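Local coordinates for protein SUMO-1 cysteine protease S273R (African swine fever virus pig/Kenya/KEN-50/1950, PDB 6LJ9) that probably cleaves the viral pp220 and pp62 polyprotein precursors into core-shell proteins as a cysteine protease, and also helps the virus blunt host innate immunity, at residues Leu157-Ser162 / His168-Phe173; Gly86-Phe91 / Cys232-Leu237; Asn191-Pro196 / Thr217-Asn222. All coordinates share one frame; numbering follows the deposited sequence.

Interaction 1: Leu157-Ser162 / His168-Phe173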
ATOM      1  N   LEU B 157     -11.534  18.745   8.833  1.00 22.32           N
ATOM      2  CA  LEU B 157     -12.450  19.313   9.809  1.00 29.72           C
ATOM      3  C   LEU B 157     -12.649  20.801   9.553  1.00 35.73           C
ATOM      4  O   LEU B 157     -11.834  21.460   8.902  1.00 37.54           O
ATOM      5  CB  LEU B 157     -11.957  19.086  11.245  1.00 36.25           C
ATOM      6  CG  LEU B 157     -10.581  19.626  11.629  1.00 43.40           C
ATOM      7  CD1 LEU B 157     -10.716  20.831  12.547  1.00 53.59           C
ATOM      8  CD2 LEU B 157      -9.758  18.535  12.287  1.00 44.74           C
ATOM      9  N   ASN B 158     -13.753  21.318  10.085  1.00 34.05           N
ATOM     10  CA  ASN B 158     -14.136  22.715   9.930  1.00 37.74           C
ATOM     11  C   ASN B 158     -13.781  23.468  11.207  1.00 41.90           C
ATOM     12  O   ASN B 158     -14.219  23.087  12.298  1.00 48.37           O
ATOM     13  CB  ASN B 158     -15.632  22.832   9.634  1.00 47.92           C
ATOM     14  CG  ASN B 158     -16.034  24.220   9.176  1.00 54.99           C
ATOM     15  OD1 ASN B 158     -15.289  25.185   9.341  1.00 62.60           O
ATOM     16  ND2 ASN B 158     -17.225  24.328   8.598  1.00 51.68           N
ATOM     17  N   THR B 159     -12.995  24.535  11.069  1.00 50.71           N
ATOM     18  CA  THR B 159     -12.578  25.351  12.201  1.00 50.36           C
ATOM     19  C   THR B 159     -13.575  26.452  12.537  1.00 52.88           C
ATOM     20  O   THR B 159     -13.228  27.380  13.275  1.00 53.31           O
ATOM     21  CB  THR B 159     -11.205  25.974  11.930  1.00 59.00           C
ATOM     22  OG1 THR B 159     -11.272  26.795  10.758  1.00 56.87           O
ATOM     23  CG2 THR B 159     -10.160  24.891  11.728  1.00 63.85           C
ATOM     24  N   ASP B 160     -14.803  26.368  12.018  1.00 68.20           N
ATOM     25  CA  ASP B 160     -15.792  27.409  12.273  1.00 86.51           C
ATOM     26  C   ASP B 160     -16.236  27.443  13.730  1.00100.58           C
ATOM     27  O   ASP B 160     -16.770  28.465  14.176  1.00106.19           O
ATOM     28  CB  ASP B 160     -17.003  27.214  11.361  1.00 95.72           C
ATOM     29  CG  ASP B 160     -17.851  28.466  11.238  1.00 99.42           C
ATOM     30  OD1 ASP B 160     -17.402  29.539  11.691  1.00 94.54           O
ATOM     31  OD2 ASP B 160     -18.967  28.375  10.687  1.00101.84           O
ATOM     32  N   PHE B 161     -16.033  26.357  14.482  1.00111.53           N
ATOM     33  CA  PHE B 161     -16.385  26.372  15.900  1.00121.55           C
ATOM     34  C   PHE B 161     -15.557  27.404  16.656  1.00125.38           C
ATOM     35  O   PHE B 161     -16.088  28.146  17.491  1.00129.46           O
ATOM     36  CB  PHE B 161     -16.217  24.977  16.508  1.00125.21           C
ATOM     37  CG  PHE B 161     -14.813  24.443  16.447  1.00129.70           C
ATOM     38  CD1 PHE B 161     -13.952  24.591  17.523  1.00130.59           C
ATOM     39  CD2 PHE B 161     -14.359  23.777  15.321  1.00127.48           C
ATOM     40  CE1 PHE B 161     -12.663  24.098  17.471  1.00125.89           C
ATOM     41  CE2 PHE B 161     -13.071  23.281  15.263  1.00123.09           C
ATOM     42  CZ  PHE B 161     -12.221  23.441  16.340  1.00122.73           C
ATOM     43  N   SER B 162     -14.258  27.472  16.373  1.00119.96           N
ATOM     44  CA  SER B 162     -13.461  28.599  16.830  1.00117.10           C
ATOM     45  C   SER B 162     -13.824  29.825  16.001  1.00135.44           C
ATOM     46  O   SER B 162     -14.053  29.725  14.792  1.00140.08           O
ATOM     47  CB  SER B 162     -11.970  28.287  16.710  1.00 98.68           C
ATOM     48  OG  SER B 162     -11.185  29.280  17.348  1.00 90.21           O
ATOM     49  N   HIS B 168     -14.053  26.901   7.213  1.00 66.57           N
ATOM     50  CA  HIS B 168     -12.646  26.828   6.830  1.00 62.61           C
ATOM     51  C   HIS B 168     -12.165  25.408   7.092  1.00 54.57           C
ATOM     52  O   HIS B 168     -12.074  24.984   8.248  1.00 46.28           O
ATOM     53  CB  HIS B 168     -11.798  27.842   7.599  1.00 58.70           C
ATOM     54  CG  HIS B 168     -10.378  27.916   7.132  1.00 63.32           C
ATOM     55  ND1 HIS B 168      -9.993  28.659   6.038  1.00 70.65           N
ATOM     56  CD2 HIS B 168      -9.252  27.332   7.607  1.00 68.39           C
ATOM     57  CE1 HIS B 168      -8.689  28.535   5.861  1.00 69.41           C
ATOM     58  NE2 HIS B 168      -8.216  27.734   6.799  1.00 70.73           N
ATOM     59  N   TRP B 169     -11.862  24.678   6.023  1.00 27.15           N
ATOM     60  CA  TRP B 169     -11.425  23.296   6.150  1.00 36.25           C
ATOM     61  C   TRP B 169      -9.928  23.224   6.414  1.00 36.06           C
ATOM     62  O   TRP B 169      -9.135  23.925   5.779  1.00 28.41           O
ATOM     63  CB  TRP B 169     -11.763  22.507   4.885  1.00 25.09           C
ATOM     64  CG  TRP B 169     -13.225  22.457   4.567  1.00 35.89           C
ATOM     65  CD1 TRP B 169     -13.881  23.171   3.607  1.00 32.42           C
ATOM     66  CD2 TRP B 169     -14.215  21.644   5.208  1.00 32.87           C
ATOM     67  NE1 TRP B 169     -15.217  22.852   3.611  1.00 33.20           N
ATOM     68  CE2 TRP B 169     -15.448  21.918   4.586  1.00 31.02           C
ATOM     69  CE3 TRP B 169     -14.177  20.712   6.249  1.00 25.72           C
ATOM     70  CZ2 TRP B 169     -16.634  21.293   4.970  1.00 27.35           C
ATOM     71  CZ3 TRP B 169     -15.354  20.092   6.628  1.00 21.34           C
ATOM     72  CH2 TRP B 169     -16.566  20.386   5.991  1.00 30.22           C
ATOM     73  N   VAL B 170      -9.546  22.369   7.362  1.00 24.33           N
ATOM     74  CA  VAL B 170      -8.151  22.041   7.616  1.00 26.26           C
ATOM     75  C   VAL B 170      -8.028  20.524   7.664  1.00 22.10           C
ATOM     76  O   VAL B 170      -9.001  19.805   7.907  1.00 24.92           O
ATOM     77  CB  VAL B 170      -7.616  22.672   8.921  1.00 29.24           C
ATOM     78  CG1 VAL B 170      -7.704  24.191   8.857  1.00 25.48           C
ATOM     79  CG2 VAL B 170      -8.379  22.140  10.117  1.00 18.95           C
ATOM     80  N   ALA B 171      -6.814  20.039   7.425  1.00 27.26           N
ATOM     81  CA  ALA B 171      -6.550  18.612   7.334  1.00 22.67           C
ATOM     82  C   ALA B 171      -5.760  18.129   8.543  1.00 25.91           C
ATOM     83  O   ALA B 171      -4.957  18.867   9.121  1.00 26.89           O
ATOM     84  CB  ALA B 171      -5.784  18.277   6.050  1.00 17.74           C
ATOM     85  N   ILE B 172      -6.005  16.875   8.923  1.00 20.89           N
ATOM     86  CA  ILE B 172      -5.244  16.185   9.957  1.00 20.01           C
ATOM     87  C   ILE B 172      -4.795  14.846   9.390  1.00 20.37           C
ATOM     88  O   ILE B 172      -5.622  14.062   8.912  1.00 28.38           O
ATOM     89  CB  ILE B 172      -6.061  15.980  11.248  1.00 26.41           C
ATOM     90  CG1 ILE B 172      -6.169  17.292  12.029  1.00 35.19           C
ATOM     91  CG2 ILE B 172      -5.444  14.884  12.109  1.00 25.86           C
ATOM     92  CD1 ILE B 172      -6.664  17.125  13.455  1.00 46.51           C
ATOM     93  N   PHE B 173      -3.490  14.589   9.436  1.00 19.61           N
ATOM     94  CA  PHE B 173      -2.916  13.371   8.881  1.00 21.91           C
ATOM     95  C   PHE B 173      -1.979  12.743   9.901  1.00 23.99           C
ATOM     96  O   PHE B 173      -1.119  13.429  10.463  1.00 19.03           O
ATOM     97  CB  PHE B 173      -2.166  13.660   7.576  1.00 20.26           C
ATOM     98  CG  PHE B 173      -1.780  12.425   6.817  1.00 14.81           C
ATOM     99  CD1 PHE B 173      -2.701  11.778   6.011  1.00 14.89           C
ATOM    100  CD2 PHE B 173      -0.497  11.911   6.908  1.00 18.70           C
ATOM    101  CE1 PHE B 173      -2.352  10.640   5.312  1.00 25.27           C
ATOM    102  CE2 PHE B 173      -0.141  10.772   6.212  1.00 14.24           C
ATOM    103  CZ  PHE B 173      -1.070  10.136   5.412  1.00 18.20           C
TER
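The end of an antiparallel beta hairpin makes this contact, where strand 152-158 gives way to a turn and the chain returns as strand 169-175 in the central mixed sheet. Leu157 and Val170 form a hydrogen-bonded pair: Leu157 N to Val170 O is 2.9 Å, and Val170 N to Leu157 O closes the ring. Asn158 and Trp169 follow as a non-hydrogen-bonded pair. Backbone pairing runs on through Thr159 N to His168 O, and a side chain adds to it, since Asn158 OD1 receives His168 N at 3.0 Å in a nearly straight bond (168° at the hydrogen). Asp160 N reaches the same oxygen from the opposite face of the amide in a bent bond (137°), which makes an Asx turn; both donors stand out of the amide plane. Thr159 OG1 also gives to His168 O; with OG1 set between backbone N and carbonyl carbon (chi1 60°), the hydroxyl lies near the plane of the imidazole, at its edge. His168 is inferred to be the catalytic histidine of this peptidase family C63 member, which has a Ulp1-type catalytic domain. Bonds to its N and O hold its backbone, while NE2, bonded to Asn187 OD1, ties the ring. On the sheet face of Leu157 and Val170, Leu157 splits its branches: CD1 meets Val170 CG2 at 3.6 Å, while CD2 goes to Ile172 CD1, also 3.6 Å. On the other face, Asn158 CB sits 4.0 Å above the Trp169 ring plane, offset toward its rim, and the indole NE1 is hydrogen-bonded to Leu88 O.

Interaction 2: Gly86-Phe91 / Cys232-Leu237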
ATOM      1  N   GLY B  86     -17.102  26.688  -5.902  1.00 30.30           N
ATOM      2  CA  GLY B  86     -18.000  26.525  -4.774  1.00 29.28           C
ATOM      3  C   GLY B  86     -17.343  25.778  -3.630  1.00 35.19           C
ATOM      4  O   GLY B  86     -16.456  24.943  -3.826  1.00 35.53           O
ATOM      5  N   LEU B  87     -17.794  26.086  -2.416  1.00 22.50           N
ATOM      6  CA  LEU B  87     -17.183  25.516  -1.226  1.00 26.58           C
ATOM      7  C   LEU B  87     -17.555  24.047  -1.073  1.00 37.37           C
ATOM      8  O   LEU B  87     -18.664  23.619  -1.409  1.00 38.40           O
ATOM      9  CB  LEU B  87     -17.613  26.283   0.023  1.00 33.71           C
ATOM     10  CG  LEU B  87     -17.368  27.793   0.038  1.00 42.55           C
ATOM     11  CD1 LEU B  87     -17.510  28.342   1.450  1.00 33.02           C
ATOM     12  CD2 LEU B  87     -16.003  28.126  -0.534  1.00 32.63           C
ATOM     13  N   LEU B  88     -16.608  23.277  -0.548  1.00 35.52           N
ATOM     14  CA  LEU B  88     -16.820  21.861  -0.294  1.00 27.73           C
ATOM     15  C   LEU B  88     -17.693  21.662   0.937  1.00 31.74           C
ATOM     16  O   LEU B  88     -17.571  22.386   1.930  1.00 37.07           O
ATOM     17  CB  LEU B  88     -15.477  21.152  -0.104  1.00 30.65           C
ATOM     18  CG  LEU B  88     -14.914  20.395  -1.306  1.00 28.91           C
ATOM     19  CD1 LEU B  88     -14.942  21.253  -2.561  1.00 27.88           C
ATOM     20  CD2 LEU B  88     -13.499  19.918  -1.017  1.00 18.33           C
ATOM     21  N   THR B  89     -18.578  20.676   0.866  1.00 32.34           N
ATOM     22  CA  THR B  89     -19.413  20.291   1.992  1.00 31.61           C
ATOM     23  C   THR B  89     -18.829  19.056   2.672  1.00 30.34           C
ATOM     24  O   THR B  89     -17.875  18.440   2.193  1.00 34.11           O
ATOM     25  CB  THR B  89     -20.852  20.025   1.536  1.00 35.06           C
ATOM     26  OG1 THR B  89     -20.876  18.899   0.650  1.00 37.75           O
ATOM     27  CG2 THR B  89     -21.414  21.241   0.812  1.00 29.91           C
ATOM     28  N   ASN B  90     -19.418  18.703   3.817  1.00 28.92           N
ATOM     29  CA  ASN B  90     -18.994  17.494   4.516  1.00 37.29           C
ATOM     30  C   ASN B  90     -19.278  16.244   3.695  1.00 35.95           C
ATOM     31  O   ASN B  90     -18.589  15.230   3.850  1.00 38.91           O
ATOM     32  CB  ASN B  90     -19.683  17.404   5.878  1.00 44.02           C
ATOM     33  CG  ASN B  90     -21.112  17.917   5.846  1.00 70.08           C
ATOM     34  OD1 ASN B  90     -21.658  18.201   4.779  1.00 86.66           O
ATOM     35  ND2 ASN B  90     -21.723  18.037   7.018  1.00 76.90           N
ATOM     36  N   PHE B  91     -20.282  16.296   2.817  1.00 33.25           N
ATOM     37  CA  PHE B  91     -20.582  15.142   1.976  1.00 24.78           C
ATOM     38  C   PHE B  91     -19.543  14.978   0.874  1.00 30.08           C
ATOM     39  O   PHE B  91     -19.154  13.851   0.546  1.00 22.54           O
ATOM     40  CB  PHE B  91     -21.983  15.273   1.380  1.00 31.23           C
ATOM     41  CG  PHE B  91     -23.069  15.410   2.406  1.00 60.05           C
ATOM     42  CD1 PHE B  91     -23.463  14.321   3.166  1.00 61.24           C
ATOM     43  CD2 PHE B  91     -23.701  16.626   2.607  1.00 68.49           C
ATOM     44  CE1 PHE B  91     -24.465  14.443   4.110  1.00 60.04           C
ATOM     45  CE2 PHE B  91     -24.704  16.754   3.550  1.00 72.25           C
ATOM     46  CZ  PHE B  91     -25.086  15.662   4.302  1.00 70.46           C
ATOM     47  N   CYS B 232      -9.970  26.245   0.510  1.00 33.11           N
ATOM     48  CA  CYS B 232      -9.520  25.558   1.719  1.00 41.42           C
ATOM     49  C   CYS B 232      -9.929  24.091   1.714  1.00 43.36           C
ATOM     50  O   CYS B 232      -9.216  23.246   2.269  1.00 40.62           O
ATOM     51  CB  CYS B 232     -10.070  26.259   2.961  1.00 29.08           C
ATOM     52  SG  CYS B 232     -11.866  26.452   2.980  1.00 41.71           S
ATOM     53  N   GLY B 233     -11.062  23.772   1.097  1.00 40.01           N
ATOM     54  CA  GLY B 233     -11.490  22.404   0.937  1.00 22.52           C
ATOM     55  C   GLY B 233     -10.529  21.599   0.082  1.00 30.46           C
ATOM     56  O   GLY B 233      -9.991  20.574   0.514  1.00 26.02           O
ATOM     57  N   PRO B 234     -10.307  22.043  -1.161  1.00 24.78           N
ATOM     58  CA  PRO B 234      -9.297  21.371  -1.998  1.00 24.70           C
ATOM     59  C   PRO B 234      -7.911  21.348  -1.377  1.00 29.80           C
ATOM     60  O   PRO B 234      -7.170  20.376  -1.574  1.00 17.20           O
ATOM     61  CB  PRO B 234      -9.324  22.191  -3.293  1.00 25.80           C
ATOM     62  CG  PRO B 234     -10.708  22.728  -3.355  1.00 28.10           C
ATOM     63  CD  PRO B 234     -11.100  23.016  -1.933  1.00 24.36           C
ATOM     64  N   TYR B 235      -7.532  22.396  -0.642  1.00 24.80           N
ATOM     65  CA  TYR B 235      -6.235  22.399   0.029  1.00 28.91           C
ATOM     66  C   TYR B 235      -6.135  21.261   1.036  1.00 36.41           C
ATOM     67  O   TYR B 235      -5.125  20.549   1.090  1.00 24.14           O
ATOM     68  CB  TYR B 235      -6.001  23.742   0.723  1.00 25.60           C
ATOM     69  CG  TYR B 235      -5.197  24.743  -0.078  1.00 36.31           C
ATOM     70  CD1 TYR B 235      -3.826  24.589  -0.244  1.00 27.61           C
ATOM     71  CD2 TYR B 235      -5.803  25.855  -0.644  1.00 27.48           C
ATOM     72  CE1 TYR B 235      -3.088  25.507  -0.966  1.00 30.61           C
ATOM     73  CE2 TYR B 235      -5.075  26.777  -1.367  1.00 36.18           C
ATOM     74  CZ  TYR B 235      -3.718  26.599  -1.525  1.00 39.40           C
ATOM     75  OH  TYR B 235      -2.990  27.517  -2.244  1.00 33.95           O
ATOM     76  N   SER B 236      -7.179  21.075   1.847  1.00 25.41           N
ATOM     77  CA  SER B 236      -7.138  20.052   2.888  1.00 28.42           C
ATOM     78  C   SER B 236      -7.124  18.651   2.288  1.00 26.59           C
ATOM     79  O   SER B 236      -6.418  17.764   2.782  1.00 15.36           O
ATOM     80  CB  SER B 236      -8.328  20.215   3.832  1.00 20.86           C
ATOM     81  OG  SER B 236      -8.376  21.525   4.370  1.00 28.51           O
ATOM     82  N   LEU B 237      -7.901  18.431   1.226  1.00 23.20           N
ATOM     83  CA  LEU B 237      -7.918  17.120   0.587  1.00 20.63           C
ATOM     84  C   LEU B 237      -6.608  16.836  -0.134  1.00 19.69           C
ATOM     85  O   LEU B 237      -6.139  15.692  -0.153  1.00 20.63           O
ATOM     86  CB  LEU B 237      -9.096  17.025  -0.383  1.00 19.77           C
ATOM     87  CG  LEU B 237     -10.479  16.807   0.231  1.00 18.67           C
ATOM     88  CD1 LEU B 237     -11.542  16.857  -0.848  1.00 13.92           C
ATOM     89  CD2 LEU B 237     -10.528  15.479   0.967  1.00 18.26           C
TER
HETATM   90  O   HOH W   1     -13.772  24.503  -0.332  1.00 30.05           O
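Leu88 reaches the first turn of helix 232-244 with a single methyl, CD2, which overlaps the backbone at Gly233 and lies 3.6 Å from Gly233 C. The absence of a side chain at Gly233 matters here, because it lets this methyl come right up to the helix backbone. The same methyl also touches the ring of Pro234, 4.0 Å from CD, and meets Leu237 CD1 at 3.6 Å, where the two leucine side chains slant across each other. Leu237 CG is directed anti to its carbonyl carbon (chi1 -77°), and its CD1 comes up from one turn further along to add to the apolar patch. Ile93 of helix 90-103 touches both leucines, so the patch runs on into that neighbouring helix. Polar contact between the segments passes through one water, which accepts from Leu88 N at 3.1 Å and, weakly, from Gly233 N at the same distance. The carbonyl of Leu88 is used differently: its oxygen accepts a hydrogen bond from Lys167 NZ, joining this extended piece to the chain just before strand 169-175, beside the inferred active-site His168. All four touching residues are buried. The arrangement packs an extended segment, just ahead of helix 90-103, against the N-terminal turn of the helix that carries Cys232, the inferred nucleophile; a nucleophilic cysteine at the N-terminal end of a helix is found in Ulp1-type and papain-type cysteine proteases.

Interaction 3: Asn191-Pro196 / Thr217-Asn222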
ATOM      1  N   ASN B 191      -2.648  29.465  10.116  1.00 41.16           N
ATOM      2  CA  ASN B 191      -3.043  29.775  11.482  1.00 43.47           C
ATOM      3  C   ASN B 191      -2.865  28.553  12.375  1.00 45.86           C
ATOM      4  O   ASN B 191      -3.125  27.421  11.958  1.00 54.16           O
ATOM      5  CB  ASN B 191      -4.494  30.258  11.533  1.00 43.94           C
ATOM      6  CG  ASN B 191      -4.695  31.574  10.808  1.00 50.77           C
ATOM      7  OD1 ASN B 191      -3.875  32.487  10.913  1.00 52.98           O
ATOM      8  ND2 ASN B 191      -5.789  31.677  10.061  1.00 56.77           N
ATOM      9  N   SER B 192      -2.427  28.798  13.613  1.00 46.35           N
ATOM     10  CA  SER B 192      -2.126  27.727  14.551  1.00 44.62           C
ATOM     11  C   SER B 192      -3.382  26.910  14.863  1.00 41.59           C
ATOM     12  O   SER B 192      -4.505  27.397  14.708  1.00 37.16           O
ATOM     13  CB  SER B 192      -1.536  28.313  15.834  1.00 47.57           C
ATOM     14  OG  SER B 192      -0.343  29.029  15.560  1.00 58.56           O
ATOM     15  N   PRO B 193      -3.215  25.655  15.299  1.00 48.56           N
ATOM     16  CA  PRO B 193      -4.386  24.831  15.591  1.00 46.36           C
ATOM     17  C   PRO B 193      -5.121  25.352  16.815  1.00 42.64           C
ATOM     18  O   PRO B 193      -4.499  25.894  17.742  1.00 35.65           O
ATOM     19  CB  PRO B 193      -3.783  23.438  15.856  1.00 50.34           C
ATOM     20  CG  PRO B 193      -2.376  23.501  15.380  1.00 48.86           C
ATOM     21  CD  PRO B 193      -1.956  24.921  15.506  1.00 42.04           C
ATOM     22  N   PRO B 194      -6.444  25.215  16.851  1.00 44.14           N
ATOM     23  CA  PRO B 194      -7.177  25.561  18.073  1.00 44.66           C
ATOM     24  C   PRO B 194      -6.785  24.643  19.221  1.00 56.46           C
ATOM     25  O   PRO B 194      -6.272  23.538  19.025  1.00 64.69           O
ATOM     26  CB  PRO B 194      -8.647  25.363  17.677  1.00 39.83           C
ATOM     27  CG  PRO B 194      -8.655  25.450  16.183  1.00 44.12           C
ATOM     28  CD  PRO B 194      -7.347  24.861  15.746  1.00 47.12           C
ATOM     29  N   GLY B 195      -7.026  25.130  20.436  1.00 55.57           N
ATOM     30  CA  GLY B 195      -6.748  24.391  21.648  1.00 49.12           C
ATOM     31  C   GLY B 195      -7.254  22.959  21.642  1.00 58.88           C
ATOM     32  O   GLY B 195      -6.502  22.019  21.919  1.00 55.12           O
ATOM     33  N   PRO B 196      -8.544  22.764  21.345  1.00 62.46           N
ATOM     34  CA  PRO B 196      -9.066  21.388  21.271  1.00 62.26           C
ATOM     35  C   PRO B 196      -8.320  20.505  20.287  1.00 50.34           C
ATOM     36  O   PRO B 196      -8.152  19.308  20.547  1.00 43.63           O
ATOM     37  CB  PRO B 196     -10.529  21.600  20.862  1.00 59.41           C
ATOM     38  CG  PRO B 196     -10.871  22.933  21.423  1.00 52.00           C
ATOM     39  CD  PRO B 196      -9.628  23.765  21.296  1.00 59.59           C
ATOM     40  N   THR B 217       4.276  15.521  17.131  1.00 31.03           N
ATOM     41  CA  THR B 217       3.143  16.369  16.789  1.00 33.43           C
ATOM     42  C   THR B 217       3.660  17.578  16.021  1.00 33.89           C
ATOM     43  O   THR B 217       4.658  18.190  16.409  1.00 40.78           O
ATOM     44  CB  THR B 217       2.382  16.825  18.036  1.00 29.20           C
ATOM     45  OG1 THR B 217       3.244  17.615  18.864  1.00 41.93           O
ATOM     46  CG2 THR B 217       1.882  15.625  18.826  1.00 36.06           C
ATOM     47  N   LEU B 218       2.982  17.914  14.926  1.00 38.18           N
ATOM     48  CA  LEU B 218       3.491  18.917  14.001  1.00 31.89           C
ATOM     49  C   LEU B 218       2.358  19.790  13.489  1.00 41.66           C
ATOM     50  O   LEU B 218       1.320  19.279  13.059  1.00 42.32           O
ATOM     51  CB  LEU B 218       4.210  18.253  12.824  1.00 39.20           C
ATOM     52  CG  LEU B 218       4.726  19.195  11.740  1.00 57.75           C
ATOM     53  CD1 LEU B 218       5.914  20.005  12.239  1.00 66.84           C
ATOM     54  CD2 LEU B 218       5.090  18.404  10.507  1.00 53.90           C
ATOM     55  N   ALA B 219       2.571  21.102  13.526  1.00 27.07           N
ATOM     56  CA  ALA B 219       1.623  22.076  12.994  1.00 37.18           C
ATOM     57  C   ALA B 219       2.196  22.609  11.685  1.00 40.94           C
ATOM     58  O   ALA B 219       3.121  23.427  11.686  1.00 38.04           O
ATOM     59  CB  ALA B 219       1.374  23.197  13.997  1.00 23.91           C
ATOM     60  N   VAL B 220       1.653  22.134  10.566  1.00 26.37           N
ATOM     61  CA  VAL B 220       2.084  22.585   9.248  1.00 31.44           C
ATOM     62  C   VAL B 220       1.365  23.887   8.926  1.00 33.90           C
ATOM     63  O   VAL B 220       0.431  23.914   8.117  1.00 28.18           O
ATOM     64  CB  VAL B 220       1.819  21.514   8.173  1.00 35.39           C
ATOM     65  CG1 VAL B 220       2.497  21.892   6.862  1.00 25.90           C
ATOM     66  CG2 VAL B 220       2.293  20.151   8.652  1.00 26.30           C
ATOM     67  N   THR B 221       1.785  24.975   9.575  1.00 33.35           N
ATOM     68  CA  THR B 221       1.159  26.282   9.409  1.00 38.81           C
ATOM     69  C   THR B 221       2.207  27.369   9.194  1.00 42.85           C
ATOM     70  O   THR B 221       2.000  28.521   9.582  1.00 50.69           O
ATOM     71  CB  THR B 221       0.281  26.629  10.613  1.00 46.91           C
ATOM     72  OG1 THR B 221       1.087  26.673  11.797  1.00 49.68           O
ATOM     73  CG2 THR B 221      -0.820  25.593  10.794  1.00 39.87           C
ATOM     74  N   ASN B 222       3.336  27.019   8.576  1.00 43.05           N
ATOM     75  CA  ASN B 222       4.417  27.983   8.407  1.00 34.14           C
ATOM     76  C   ASN B 222       4.154  28.926   7.239  1.00 34.55           C
ATOM     77  O   ASN B 222       4.479  30.117   7.314  1.00 42.06           O
ATOM     78  CB  ASN B 222       5.747  27.250   8.216  1.00 29.60           C
ATOM     79  CG  ASN B 222       6.938  28.189   8.212  1.00 41.05           C
ATOM     80  OD1 ASN B 222       7.316  28.733   9.249  1.00 50.55           O
ATOM     81  ND2 ASN B 222       7.544  28.373   7.044  1.00 36.75           N
TER
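Thr221, just beyond the end of strand 215-220, has the greatest area buried here, and its methyl does the touching: CG2 lies 3.2 Å from Asn191 O. That carbon sits anti to the carbonyl carbon of its own residue, and OG1 takes the place between backbone N and carbonyl carbon (chi1 61°); the result is that carbon rather than hydroxyl meets the carbonyl oxygen. Asn191 contributes through its backbone, since its CB is directed away from the strand. Two residues on, Pro193 lays the CG and CD edge of its ring against the methyl of Ala219, each carbon 4.0 Å from Ala219 CB. Val220, between the two strand-side partners, is the centre of an inverse gamma turn that bends the chain as it leaves the sheet. These residues join the end of the connection leading into helix 195-208 with the end of strand 215-220, within a beta-alpha-beta unit. Tyr185 of the central sheet touches both Pro193 and Thr221, and Thr221 also packs on Asn187, inferred to belong to the active site. One methyl-to-carbonyl approach and one apolar touch, without a direct hydrogen bond between the segments, imply a weak surface contact with little directional preference.

Read from the N terminus, interaction 2 opens first, at 86-91, and closes last, at 232-237, so its long loop encloses both other contacts. Inside it, interaction 1 closes a short hairpin between 157-162 and 168-173, and interaction 3 follows in series, spanning helix 195-208 to bring 191-196 against 217-222. None of the three cross. Interactions 1 and 2 touch directly: Trp169 links to both segments of interaction 2, at Leu88 and at Ser236 on the helix of the inferred nucleophile. Interactions 1 and 3 reach the same mixed sheet and meet lightly where Phe161 packs on Pro194, while interactions 2 and 3 stay about 9 Å apart at their nearest atoms. Together they tie the segment leading into helix 90-103, the central sheet and helix 232-244.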